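Local coordinates for 4-hydroxybutyrate CoA-transferase (PDB 3D3U), which probably transfers coenzyme A between acyl-CoA thioesters and short-chain carboxylates such as acetate or 4-hydroxybutyrate, at residues P24-V29 with P116-V121; I54-M59 with S74-T79; A149-A154 with K173-I178. All coordinates share one frame; numbering follows the deposited sequence.

How the contacts relate
All three contacts are pairings between neighbouring strands of one six-stranded parallel sheet in the N-terminal half of the chain. Its order runs 76-79, 54-57, 27-30, 119-125, 151-157, 176-180, the 3-2-1-4-5-6 arrangement of a Rossmann-like sheet. Contact 2 and contact 3 are its two ends, their centres about 18 Å and their nearest atoms about 11 Å apart. Contact 1 lies between them, about 9 Å from contact 2 and 11 Å from contact 3, centre to centre. Backbone bonding continues from one to the next: Val28 N lies 2.8 Å from Thr55 O, and Ala120 O lies 2.9 Å from Val153 N. Contact 2 is nested in the chain loop that contact 1 closes; contact 3 follows later.

Contact 1: P24-V29 with P116-V121; sequences PGTKVV and PLDVAV
Val29 and Val119 join across the middle of a parallel pairing. Val29 N donates to Val119 O at 3.1 Å, and Val29 O then receives Val121 N at 2.8 Å, both bonds lying nearly along the carbonyl direction. One step earlier the pattern changes: Lys27 O takes Asp118 N at 3.2 Å, with the donor tilted 26° out of the carbonyl plane, just before strand 119-121 begins. Val28 CA adds a CH···O contact to Val119 O.

The apolar packing falls on two faces. Val28 and Val119 share one, where Val28 CB meets Val119 CG1 at 4.0 Å. On the other, CG2 of Val29 meets CD1 of Leu117 at 3.6 Å, the two side chains crossing at about a right angle.

At the N-terminal end of the pair, Lys27 bends its chain across the Pro116 ring, with CE 3.7 Å from Pro116 CG. Its NZ remains 6.2 Å from Asp118 OD2, too far for a salt bridge, though the opposite charges may still attract weakly.

Strand 54-57 flanks the pair beyond Val28 and strand 151-157 beyond Ala120, while helix 142-148 covers Val29 and Leu117 through Ala145 and Cys148.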
ATOM      1  N   PRO A  24     -13.549 -22.070 -19.119  1.00 24.19           N
ATOM      2  CA  PRO A  24     -12.312 -22.120 -19.912  1.00 23.91           C
ATOM      3  C   PRO A  24     -11.925 -20.757 -20.555  1.00 24.25           C
ATOM      4  O   PRO A  24     -12.753 -19.957 -20.974  1.00 22.93           O
ATOM      5  CB  PRO A  24     -12.639 -23.151 -20.987  1.00 22.57           C
ATOM      6  CG  PRO A  24     -13.698 -23.968 -20.486  1.00 22.41           C
ATOM      7  CD  PRO A  24     -14.341 -23.306 -19.304  1.00 24.33           C
ATOM      8  N   GLY A  25     -10.631 -20.495 -20.602  1.00 24.91           N
ATOM      9  CA  GLY A  25     -10.176 -19.207 -21.043  1.00 22.99           C
ATOM     10  C   GLY A  25     -10.578 -17.976 -20.232  1.00 21.94           C
ATOM     11  O   GLY A  25     -10.303 -16.912 -20.696  1.00 22.50           O
ATOM     12  N   THR A  26     -11.216 -18.042 -19.063  1.00 20.84           N
ATOM     13  CA  THR A  26     -11.548 -16.766 -18.336  1.00 20.59           C
ATOM     14  C   THR A  26     -10.312 -16.125 -17.713  1.00 19.89           C
ATOM     15  O   THR A  26      -9.408 -16.837 -17.374  1.00 21.69           O
ATOM     16  CB  THR A  26     -12.622 -16.981 -17.261  1.00 19.97           C
ATOM     17  OG1 THR A  26     -12.477 -18.310 -16.818  1.00 22.62           O
ATOM     18  CG2 THR A  26     -14.071 -17.051 -17.881  1.00 23.49           C
ATOM     19  N   LYS A  27     -10.259 -14.799 -17.588  1.00 18.30           N
ATOM     20  CA  LYS A  27      -9.296 -14.121 -16.748  1.00 16.74           C
ATOM     21  C   LYS A  27      -9.907 -13.613 -15.458  1.00 16.46           C
ATOM     22  O   LYS A  27     -11.002 -13.080 -15.472  1.00 16.95           O
ATOM     23  CB  LYS A  27      -8.865 -12.895 -17.475  1.00 17.33           C
ATOM     24  CG  LYS A  27      -8.458 -13.232 -18.846  1.00 17.67           C
ATOM     25  CD  LYS A  27      -8.837 -12.147 -19.823  1.00 18.17           C
ATOM     26  CE  LYS A  27      -7.683 -11.910 -20.824  1.00 20.52           C
ATOM     27  NZ  LYS A  27      -7.155 -13.159 -21.458  1.00 22.18           N
ATOM     28  N   VAL A  28      -9.188 -13.679 -14.342  1.00 15.30           N
ATOM     29  CA  VAL A  28      -9.791 -13.388 -13.074  1.00 13.17           C
ATOM     30  C   VAL A  28      -8.863 -12.486 -12.399  1.00 13.67           C
ATOM     31  O   VAL A  28      -7.678 -12.532 -12.729  1.00 14.25           O
ATOM     32  CB  VAL A  28     -10.017 -14.716 -12.277  1.00 13.52           C
ATOM     33  CG1 VAL A  28      -9.868 -15.904 -13.184  1.00  9.64           C
ATOM     34  CG2 VAL A  28      -9.182 -14.868 -11.094  1.00 12.80           C
ATOM     35  N   VAL A  29      -9.345 -11.681 -11.449  1.00 13.68           N
ATOM     36  CA  VAL A  29      -8.476 -10.782 -10.661  1.00 13.42           C
ATOM     37  C   VAL A  29      -8.768 -11.059  -9.192  1.00 14.82           C
ATOM     38  O   VAL A  29      -9.934 -11.164  -8.803  1.00 14.92           O
ATOM     39  CB  VAL A  29      -8.777  -9.210 -11.014  1.00 14.04           C
ATOM     40  CG1 VAL A  29      -8.181  -8.257  -9.987  1.00 13.89           C
ATOM     41  CG2 VAL A  29      -8.286  -8.764 -12.420  1.00  9.61           C
ATOM     42  N   PRO A 116      -8.824  -7.329 -19.617  1.00 20.18           N
ATOM     43  CA  PRO A 116     -10.274  -7.507 -19.757  1.00 20.41           C
ATOM     44  C   PRO A 116     -10.785  -8.501 -18.749  1.00 21.00           C
ATOM     45  O   PRO A 116     -11.148  -9.568 -19.129  1.00 22.72           O
ATOM     46  CB  PRO A 116     -10.430  -8.086 -21.177  1.00 19.12           C
ATOM     47  CG  PRO A 116      -9.126  -8.567 -21.565  1.00 18.64           C
ATOM     48  CD  PRO A 116      -8.111  -7.814 -20.830  1.00 19.31           C
ATOM     49  N   LEU A 117     -10.788  -8.148 -17.477  1.00 21.68           N
ATOM     50  CA  LEU A 117     -11.259  -8.997 -16.392  1.00 21.87           C
ATOM     51  C   LEU A 117     -12.698  -9.460 -16.616  1.00 22.02           C
ATOM     52  O   LEU A 117     -13.607  -8.679 -16.952  1.00 23.52           O
ATOM     53  CB  LEU A 117     -11.064  -8.237 -15.070  1.00 21.33           C
ATOM     54  CG  LEU A 117     -12.237  -7.905 -14.189  1.00 24.40           C
ATOM     55  CD1 LEU A 117     -11.892  -8.407 -12.835  1.00 31.96           C
ATOM     56  CD2 LEU A 117     -12.567  -6.447 -14.117  1.00 24.53           C
ATOM     57  N   ASP A 118     -12.894 -10.741 -16.431  1.00 21.56           N
ATOM     58  CA  ASP A 118     -14.179 -11.312 -16.561  1.00 22.59           C
ATOM     59  C   ASP A 118     -14.869 -11.502 -15.173  1.00 21.72           C
ATOM     60  O   ASP A 118     -16.121 -11.271 -15.036  1.00 22.08           O
ATOM     61  CB  ASP A 118     -14.002 -12.689 -17.259  1.00 24.09           C
ATOM     62  CG  ASP A 118     -13.761 -12.577 -18.764  1.00 29.34           C
ATOM     63  OD1 ASP A 118     -14.409 -11.668 -19.426  1.00 34.93           O
ATOM     64  OD2 ASP A 118     -12.935 -13.362 -19.351  1.00 31.49           O
ATOM     65  N   VAL A 119     -14.081 -12.004 -14.196  1.00 19.14           N
ATOM     66  CA  VAL A 119     -14.542 -12.234 -12.829  1.00 17.20           C
ATOM     67  C   VAL A 119     -13.597 -11.565 -11.835  1.00 15.41           C
ATOM     68  O   VAL A 119     -12.406 -11.714 -11.945  1.00 16.54           O
ATOM     69  CB  VAL A 119     -14.708 -13.791 -12.479  1.00 17.99           C
ATOM     70  CG1 VAL A 119     -13.909 -14.638 -13.346  1.00 17.88           C
ATOM     71  CG2 VAL A 119     -14.380 -14.139 -10.983  1.00 13.59           C
ATOM     72  N   ALA A 120     -14.139 -10.868 -10.860  1.00 12.24           N
ATOM     73  CA  ALA A 120     -13.367 -10.309  -9.790  1.00 10.62           C
ATOM     74  C   ALA A 120     -13.592 -11.138  -8.514  1.00  9.86           C
ATOM     75  O   ALA A 120     -14.705 -11.255  -8.046  1.00  8.76           O
ATOM     76  CB  ALA A 120     -13.794  -8.802  -9.582  1.00  9.97           C
ATOM     77  N   VAL A 121     -12.558 -11.728  -7.942  1.00 10.09           N
ATOM     78  CA  VAL A 121     -12.748 -12.502  -6.717  1.00 11.02           C
ATOM     79  C   VAL A 121     -12.233 -11.743  -5.510  1.00 12.46           C
ATOM     80  O   VAL A 121     -11.056 -11.607  -5.409  1.00 14.42           O
ATOM     81  CB  VAL A 121     -12.054 -13.848  -6.760  1.00 10.38           C
ATOM     82  CG1 VAL A 121     -12.132 -14.575  -5.407  1.00  9.85           C
ATOM     83  CG2 VAL A 121     -12.753 -14.628  -7.721  1.00  9.47           C
TER

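Contact 2: I54-M59 with S74-T79; sequences ITVFHM and SHVHPT
Ile54 and Val76 begin a parallel pairing at one end of the Rossmann-like sheet, where strand 76-79 is the outermost strand within this chain. Four backbone bonds hold it. Ile54 N reaches His75 O at 3.1 Å, His77 N gives to Ile54 O, Val56 N gives to His77 O at 2.8 Å, and Thr79 N closes the series on Val56 O, also at 2.8 Å. Odd and even positions thus take turns: Ile54 and Val56 use both their N and their O, each gripping the residues that flank its partner. The strands are twisted 34° against each other, and CA atoms of Val76, Thr55 and Pro78 add CH···O contacts in the gaps. Pro78 fits because its position in the register calls for no N-H toward strand 54-57.

The side chains of Ile54, Val56 and Val76 lie on one face. CB of Ile54 meets CB of Val76 at 3.9 Å, and CG1 of Val56 comes obliquely against CG2 of Val76. Phe57 belongs to the other face. With CG anti to the backbone N (chi1 169°), its ring presents an edge, near its own plane, to Thr79 O, which is nearest CD2.

Further out, Val28 of the adjoining strand 27-30 packs on both Ile54 and Val56. Val106 and Phe110 of helix 106-110 cover Phe57. The chain between the two segments contains neither helix nor strand, so the link joining these strands is a loop.

At the start of the second segment, His75, whose CB points away from strand 54-57, has ND1 hydrogen-bonded to Leu51 O, while Ser74 OG sits 3.8 Å above the ring plane, over its centre.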
ATOM      1  N   ILE A  54      -7.131 -20.499 -17.370  1.00 20.73           N
ATOM      2  CA  ILE A  54      -7.529 -19.438 -16.546  1.00 18.62           C
ATOM      3  C   ILE A  54      -6.315 -18.562 -16.271  1.00 18.10           C
ATOM      4  O   ILE A  54      -5.277 -19.065 -15.876  1.00 18.14           O
ATOM      5  CB  ILE A  54      -8.132 -20.006 -15.285  1.00 18.97           C
ATOM      6  CG1 ILE A  54      -8.938 -21.267 -15.609  1.00 18.42           C
ATOM      7  CG2 ILE A  54      -8.878 -18.945 -14.568  1.00 13.40           C
ATOM      8  CD1 ILE A  54     -10.243 -20.941 -16.186  1.00 24.43           C
ATOM      9  N   THR A  55      -6.440 -17.263 -16.473  1.00 16.66           N
ATOM     10  CA  THR A  55      -5.377 -16.345 -16.138  1.00 17.48           C
ATOM     11  C   THR A  55      -5.723 -15.658 -14.859  1.00 17.26           C
ATOM     12  O   THR A  55      -6.835 -15.134 -14.757  1.00 17.34           O
ATOM     13  CB  THR A  55      -5.338 -15.233 -17.175  1.00 18.10           C
ATOM     14  OG1 THR A  55      -5.076 -15.817 -18.418  1.00 19.09           O
ATOM     15  CG2 THR A  55      -4.123 -14.389 -17.014  1.00 18.79           C
ATOM     16  N   VAL A  56      -4.802 -15.581 -13.891  1.00 16.58           N
ATOM     17  CA  VAL A  56      -5.127 -14.688 -12.763  1.00 17.07           C
ATOM     18  C   VAL A  56      -4.235 -13.489 -12.611  1.00 16.61           C
ATOM     19  O   VAL A  56      -3.029 -13.568 -12.832  1.00 14.95           O
ATOM     20  CB  VAL A  56      -5.536 -15.407 -11.425  1.00 16.13           C
ATOM     21  CG1 VAL A  56      -4.724 -16.586 -11.250  1.00 18.18           C
ATOM     22  CG2 VAL A  56      -5.355 -14.485 -10.236  1.00 15.60           C
ATOM     23  N   PHE A  57      -4.849 -12.349 -12.328  1.00 17.83           N
ATOM     24  CA  PHE A  57      -4.040 -11.193 -12.004  1.00 20.29           C
ATOM     25  C   PHE A  57      -4.173 -10.809 -10.541  1.00 20.07           C
ATOM     26  O   PHE A  57      -5.272 -10.867  -9.933  1.00 21.59           O
ATOM     27  CB  PHE A  57      -4.228  -9.965 -12.954  1.00 20.84           C
ATOM     28  CG  PHE A  57      -3.563  -8.725 -12.415  1.00 22.77           C
ATOM     29  CD1 PHE A  57      -4.280  -7.823 -11.613  1.00 24.36           C
ATOM     30  CD2 PHE A  57      -2.173  -8.545 -12.578  1.00 27.03           C
ATOM     31  CE1 PHE A  57      -3.639  -6.677 -11.017  1.00 26.23           C
ATOM     32  CE2 PHE A  57      -1.521  -7.431 -11.980  1.00 28.83           C
ATOM     33  CZ  PHE A  57      -2.277  -6.479 -11.179  1.00 23.10           C
ATOM     34  N   HIS A  58      -3.039 -10.468  -9.980  1.00 20.79           N
ATOM     35  CA  HIS A  58      -2.969  -9.891  -8.608  1.00 23.07           C
ATOM     36  C   HIS A  58      -1.549  -9.363  -8.251  1.00 23.95           C
ATOM     37  O   HIS A  58      -0.660  -9.278  -9.134  1.00 24.70           O
ATOM     38  CB  HIS A  58      -3.543 -10.843  -7.519  1.00 22.43           C
ATOM     39  CG  HIS A  58      -2.662 -12.009  -7.211  1.00 20.20           C
ATOM     40  ND1 HIS A  58      -2.981 -13.304  -7.576  1.00 22.17           N
ATOM     41  CD2 HIS A  58      -1.461 -12.079  -6.591  1.00 16.24           C
ATOM     42  CE1 HIS A  58      -2.021 -14.133  -7.165  1.00 19.90           C
ATOM     43  NE2 HIS A  58      -1.087 -13.413  -6.568  1.00 18.72           N
ATOM     44  N   MET A  59      -1.370  -8.992  -6.981  1.00 24.79           N
ATOM     45  CA  MET A  59      -0.187  -8.263  -6.493  1.00 25.10           C
ATOM     46  C   MET A  59       0.169  -8.885  -5.187  1.00 25.33           C
ATOM     47  O   MET A  59       0.583  -9.981  -5.217  1.00 27.43           O
ATOM     48  CB  MET A  59      -0.466  -6.769  -6.390  1.00 23.90           C
ATOM     49  CG  MET A  59      -0.451  -6.126  -7.750  1.00 24.27           C
ATOM     50  SD  MET A  59      -1.029  -4.416  -7.706  1.00 27.42           S
ATOM     51  CE  MET A  59       0.384  -3.809  -8.691  1.00 24.67           C
ATOM     52  N   SER A  74      -1.084 -25.299 -16.819  1.00 17.82           N
ATOM     53  CA  SER A  74      -2.107 -25.502 -17.833  1.00 16.37           C
ATOM     54  C   SER A  74      -3.459 -25.330 -17.232  1.00 18.12           C
ATOM     55  O   SER A  74      -4.429 -25.343 -17.983  1.00 20.81           O
ATOM     56  CB  SER A  74      -2.078 -26.840 -18.486  1.00 14.43           C
ATOM     57  OG  SER A  74      -3.018 -27.664 -17.919  1.00 10.73           O
ATOM     58  N   HIS A  75      -3.583 -25.162 -15.911  1.00 17.54           N
ATOM     59  CA  HIS A  75      -4.916 -24.816 -15.397  1.00 16.10           C
ATOM     60  C   HIS A  75      -5.101 -23.381 -15.119  1.00 15.04           C
ATOM     61  O   HIS A  75      -6.040 -22.805 -15.576  1.00 14.88           O
ATOM     62  CB  HIS A  75      -5.312 -25.706 -14.219  1.00 16.21           C
ATOM     63  CG  HIS A  75      -5.146 -27.173 -14.515  1.00 13.53           C
ATOM     64  ND1 HIS A  75      -6.029 -27.868 -15.311  1.00  9.81           N
ATOM     65  CD2 HIS A  75      -4.182 -28.051 -14.142  1.00  8.80           C
ATOM     66  CE1 HIS A  75      -5.620 -29.120 -15.391  1.00 13.78           C
ATOM     67  NE2 HIS A  75      -4.515 -29.258 -14.676  1.00  9.55           N
ATOM     68  N   VAL A  76      -4.202 -22.794 -14.354  1.00 15.89           N
ATOM     69  CA  VAL A  76      -4.229 -21.344 -14.181  1.00 16.03           C
ATOM     70  C   VAL A  76      -2.870 -20.764 -13.994  1.00 17.34           C
ATOM     71  O   VAL A  76      -2.116 -21.210 -13.130  1.00 18.48           O
ATOM     72  CB  VAL A  76      -5.119 -20.862 -13.045  1.00 14.83           C
ATOM     73  CG1 VAL A  76      -5.361 -21.912 -12.079  1.00 10.14           C
ATOM     74  CG2 VAL A  76      -4.476 -19.656 -12.389  1.00 13.99           C
ATOM     75  N   HIS A  77      -2.588 -19.754 -14.809  1.00 18.66           N
ATOM     76  CA  HIS A  77      -1.331 -19.038 -14.753  1.00 20.88           C
ATOM     77  C   HIS A  77      -1.509 -17.652 -14.249  1.00 22.14           C
ATOM     78  O   HIS A  77      -2.548 -17.057 -14.547  1.00 23.59           O
ATOM     79  CB  HIS A  77      -0.727 -18.946 -16.130  1.00 20.82           C
ATOM     80  CG  HIS A  77      -0.389 -20.282 -16.705  1.00 24.04           C
ATOM     81  ND1 HIS A  77      -0.355 -21.437 -15.932  1.00 25.21           N
ATOM     82  CD2 HIS A  77      -0.075 -20.653 -17.968  1.00 20.39           C
ATOM     83  CE1 HIS A  77      -0.051 -22.460 -16.704  1.00 23.22           C
ATOM     84  NE2 HIS A  77       0.150 -22.006 -17.933  1.00 23.36           N
ATOM     85  N   PRO A  78      -0.515 -17.107 -13.524  1.00 23.06           N
ATOM     86  CA  PRO A  78      -0.539 -15.665 -13.139  1.00 23.97           C
ATOM     87  C   PRO A  78      -0.066 -14.718 -14.270  1.00 24.35           C
ATOM     88  O   PRO A  78       0.798 -15.103 -15.072  1.00 23.72           O
ATOM     89  CB  PRO A  78       0.437 -15.624 -11.980  1.00 23.70           C
ATOM     90  CG  PRO A  78       1.482 -16.722 -12.383  1.00 22.21           C
ATOM     91  CD  PRO A  78       0.712 -17.783 -13.049  1.00 22.27           C
ATOM     92  N   THR A  79      -0.632 -13.515 -14.333  1.00 25.96           N
ATOM     93  CA  THR A  79      -0.107 -12.500 -15.249  1.00 28.67           C
ATOM     94  C   THR A  79       0.186 -11.309 -14.432  1.00 30.83           C
ATOM     95  O   THR A  79      -0.356 -11.124 -13.293  1.00 31.90           O
ATOM     96  CB  THR A  79      -1.067 -12.030 -16.360  1.00 28.44           C
ATOM     97  OG1 THR A  79      -2.397 -12.392 -16.011  1.00 28.13           O
ATOM     98  CG2 THR A  79      -0.811 -12.673 -17.778  1.00 28.02           C
TER

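Contact 3: A149-A154 with K173-I178; sequences APVVVA and KLTHII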
ATOM      1  N   ALA A 149     -15.995  -6.102 -13.515  1.00 23.94           N
ATOM      2  CA  ALA A 149     -16.177  -7.488 -13.753  1.00 23.23           C
ATOM      3  C   ALA A 149     -17.695  -7.703 -13.830  1.00 24.24           C
ATOM      4  O   ALA A 149     -18.401  -7.314 -12.900  1.00 24.08           O
ATOM      5  CB  ALA A 149     -15.623  -8.239 -12.612  1.00 22.60           C
ATOM      6  N   PRO A 150     -18.204  -8.324 -14.928  1.00 25.66           N
ATOM      7  CA  PRO A 150     -19.592  -8.875 -14.957  1.00 24.43           C
ATOM      8  C   PRO A 150     -19.886 -10.019 -13.988  1.00 23.53           C
ATOM      9  O   PRO A 150     -21.045 -10.377 -13.875  1.00 25.61           O
ATOM     10  CB  PRO A 150     -19.769  -9.391 -16.404  1.00 22.89           C
ATOM     11  CG  PRO A 150     -18.414  -9.509 -17.010  1.00 23.95           C
ATOM     12  CD  PRO A 150     -17.526  -8.564 -16.242  1.00 26.29           C
ATOM     13  N   VAL A 151     -18.900 -10.633 -13.339  1.00 21.29           N
ATOM     14  CA  VAL A 151     -19.205 -11.693 -12.376  1.00 17.99           C
ATOM     15  C   VAL A 151     -18.280 -11.391 -11.247  1.00 18.46           C
ATOM     16  O   VAL A 151     -17.027 -11.278 -11.449  1.00 19.48           O
ATOM     17  CB  VAL A 151     -18.752 -13.049 -12.905  1.00 17.33           C
ATOM     18  CG1 VAL A 151     -18.784 -14.142 -11.821  1.00 14.93           C
ATOM     19  CG2 VAL A 151     -19.524 -13.444 -14.063  1.00 13.48           C
ATOM     20  N   VAL A 152     -18.841 -11.296 -10.057  1.00 16.17           N
ATOM     21  CA  VAL A 152     -18.056 -10.972  -8.868  1.00 13.98           C
ATOM     22  C   VAL A 152     -18.212 -12.051  -7.775  1.00 14.89           C
ATOM     23  O   VAL A 152     -19.317 -12.302  -7.237  1.00 14.57           O
ATOM     24  CB  VAL A 152     -18.567  -9.625  -8.305  1.00 12.99           C
ATOM     25  CG1 VAL A 152     -17.776  -9.198  -7.088  1.00 12.19           C
ATOM     26  CG2 VAL A 152     -18.490  -8.657  -9.335  1.00  9.30           C
ATOM     27  N   VAL A 153     -17.118 -12.684  -7.402  1.00 15.48           N
ATOM     28  CA  VAL A 153     -17.239 -13.728  -6.401  1.00 17.02           C
ATOM     29  C   VAL A 153     -16.764 -13.199  -5.032  1.00 18.29           C
ATOM     30  O   VAL A 153     -15.596 -12.941  -4.869  1.00 19.12           O
ATOM     31  CB  VAL A 153     -16.405 -14.884  -6.826  1.00 16.72           C
ATOM     32  CG1 VAL A 153     -16.552 -16.014  -5.837  1.00 18.64           C
ATOM     33  CG2 VAL A 153     -16.803 -15.342  -8.239  1.00 18.16           C
ATOM     34  N   ALA A 154     -17.626 -13.030  -4.044  1.00 18.91           N
ATOM     35  CA  ALA A 154     -17.148 -12.410  -2.838  1.00 19.52           C
ATOM     36  C   ALA A 154     -17.147 -13.431  -1.699  1.00 20.86           C
ATOM     37  O   ALA A 154     -18.188 -14.061  -1.487  1.00 22.16           O
ATOM     38  CB  ALA A 154     -18.028 -11.332  -2.477  1.00 19.46           C
ATOM     39  N   LYS A 173     -24.686  -6.856  -6.092  1.00 23.99           N
ATOM     40  CA  LYS A 173     -23.632  -6.852  -7.175  1.00 23.35           C
ATOM     41  C   LYS A 173     -22.738  -8.106  -7.123  1.00 22.52           C
ATOM     42  O   LYS A 173     -21.789  -8.319  -7.937  1.00 23.10           O
ATOM     43  CB  LYS A 173     -22.796  -5.518  -7.174  1.00 22.36           C
ATOM     44  CG  LYS A 173     -23.676  -4.208  -7.088  1.00 22.97           C
ATOM     45  CD  LYS A 173     -24.819  -4.101  -8.257  1.00 20.95           C
ATOM     46  CE  LYS A 173     -25.916  -3.066  -7.949  1.00 25.64           C
ATOM     47  NZ  LYS A 173     -25.601  -1.648  -7.201  1.00 24.64           N
ATOM     48  N   LEU A 174     -23.059  -8.937  -6.150  1.00 21.22           N
ATOM     49  CA  LEU A 174     -22.359 -10.182  -5.929  1.00 20.49           C
ATOM     50  C   LEU A 174     -23.078 -11.340  -6.598  1.00 21.14           C
ATOM     51  O   LEU A 174     -24.244 -11.521  -6.414  1.00 21.36           O
ATOM     52  CB  LEU A 174     -22.262 -10.430  -4.418  1.00 20.44           C
ATOM     53  CG  LEU A 174     -21.153  -9.719  -3.608  1.00 16.86           C
ATOM     54  CD1 LEU A 174     -20.900  -8.380  -4.086  1.00 12.70           C
ATOM     55  CD2 LEU A 174     -21.463  -9.691  -2.103  1.00 17.70           C
ATOM     56  N   THR A 175     -22.372 -12.086  -7.424  1.00 22.22           N
ATOM     57  CA  THR A 175     -22.951 -13.209  -8.169  1.00 23.00           C
ATOM     58  C   THR A 175     -22.989 -14.481  -7.361  1.00 23.14           C
ATOM     59  O   THR A 175     -23.951 -15.219  -7.457  1.00 23.72           O
ATOM     60  CB  THR A 175     -22.056 -13.527  -9.353  1.00 22.65           C
ATOM     61  OG1 THR A 175     -21.766 -12.317 -10.023  1.00 25.26           O
ATOM     62  CG2 THR A 175     -22.760 -14.305 -10.383  1.00 21.90           C
ATOM     63  N   HIS A 176     -21.884 -14.786  -6.676  1.00 23.01           N
ATOM     64  CA  HIS A 176     -21.771 -15.963  -5.855  1.00 23.07           C
ATOM     65  C   HIS A 176     -21.191 -15.496  -4.521  1.00 22.90           C
ATOM     66  O   HIS A 176     -20.250 -14.654  -4.492  1.00 24.29           O
ATOM     67  CB  HIS A 176     -20.875 -17.028  -6.502  1.00 23.81           C
ATOM     68  CG  HIS A 176     -21.188 -17.317  -7.948  1.00 27.13           C
ATOM     69  ND1 HIS A 176     -20.545 -16.680  -8.999  1.00 29.55           N
ATOM     70  CD2 HIS A 176     -22.047 -18.202  -8.513  1.00 30.13           C
ATOM     71  CE1 HIS A 176     -21.021 -17.132 -10.144  1.00 30.17           C
ATOM     72  NE2 HIS A 176     -21.928 -18.064  -9.883  1.00 30.24           N
ATOM     73  N   ILE A 177     -21.772 -15.979  -3.416  1.00 20.90           N
ATOM     74  CA  ILE A 177     -21.297 -15.563  -2.110  1.00 18.66           C
ATOM     75  C   ILE A 177     -20.865 -16.803  -1.431  1.00 18.39           C
ATOM     76  O   ILE A 177     -21.604 -17.767  -1.396  1.00 18.22           O
ATOM     77  CB  ILE A 177     -22.458 -14.929  -1.288  1.00 19.00           C
ATOM     78  CG1 ILE A 177     -22.814 -13.579  -1.828  1.00 11.91           C
ATOM     79  CG2 ILE A 177     -22.135 -14.800   0.254  1.00 18.55           C
ATOM     80  CD1 ILE A 177     -24.102 -13.276  -1.351  1.00  9.72           C
ATOM     81  N   ILE A 178     -19.695 -16.757  -0.846  1.00 17.81           N
ATOM     82  CA  ILE A 178     -19.142 -17.905  -0.194  1.00 18.74           C
ATOM     83  C   ILE A 178     -19.022 -17.485   1.252  1.00 21.69           C
ATOM     84  O   ILE A 178     -17.999 -16.929   1.650  1.00 22.13           O
ATOM     85  CB  ILE A 178     -17.793 -18.159  -0.762  1.00 16.83           C
ATOM     86  CG1 ILE A 178     -17.969 -18.523  -2.211  1.00 17.27           C
ATOM     87  CG2 ILE A 178     -17.170 -19.310  -0.140  1.00 14.64           C
ATOM     88  CD1 ILE A 178     -16.784 -18.196  -3.111  1.00 14.06           C
TER
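The CB of Ala154 packs against the branch point of Leu174, 3.7 Å from CG and 3.8 Å from CD2, on the face that also carries Ile177. On the opposite face Val153 works with both of its methyls. CG1, anti to the backbone N (chi1 -178°), meets CD1 of Ile178 at 3.5 Å, while CG2 approaches the His176 imidazole obliquely, nearest ND1. Val151 CG1 comes to the edge of that same ring, close to its plane and 4.1 Å from CE1.

Two backbone bonds set the parallel register: Ala154 N to His176 O at 3.1 Å, and Ile178 N to Ala154 O. Thr175 N takes Val152 O one residue early, just before strand 176-180 starts. The fourth link is made by a side chain. Val152 N donates to Thr175 OG1 at 3.1 Å in a fairly straight bond (163° at the hydrogen), so the hydroxyl stands in for the carbonyl of Leu174, which instead makes a weak bond to Arg10 NE. Thr175 thus holds both N and O of Val152, one with its hydroxyl and one with its N-H.

Helix 14-21 lies over His176 and Ile178 through Ala17, and Phe40 of helix 38-46 adds to the cover on Val153 and Ile178. Parallel strands with helices packed on the sheet are characteristic of a Rossmann-like alpha/beta fold, and this pair forms its fifth and sixth strands.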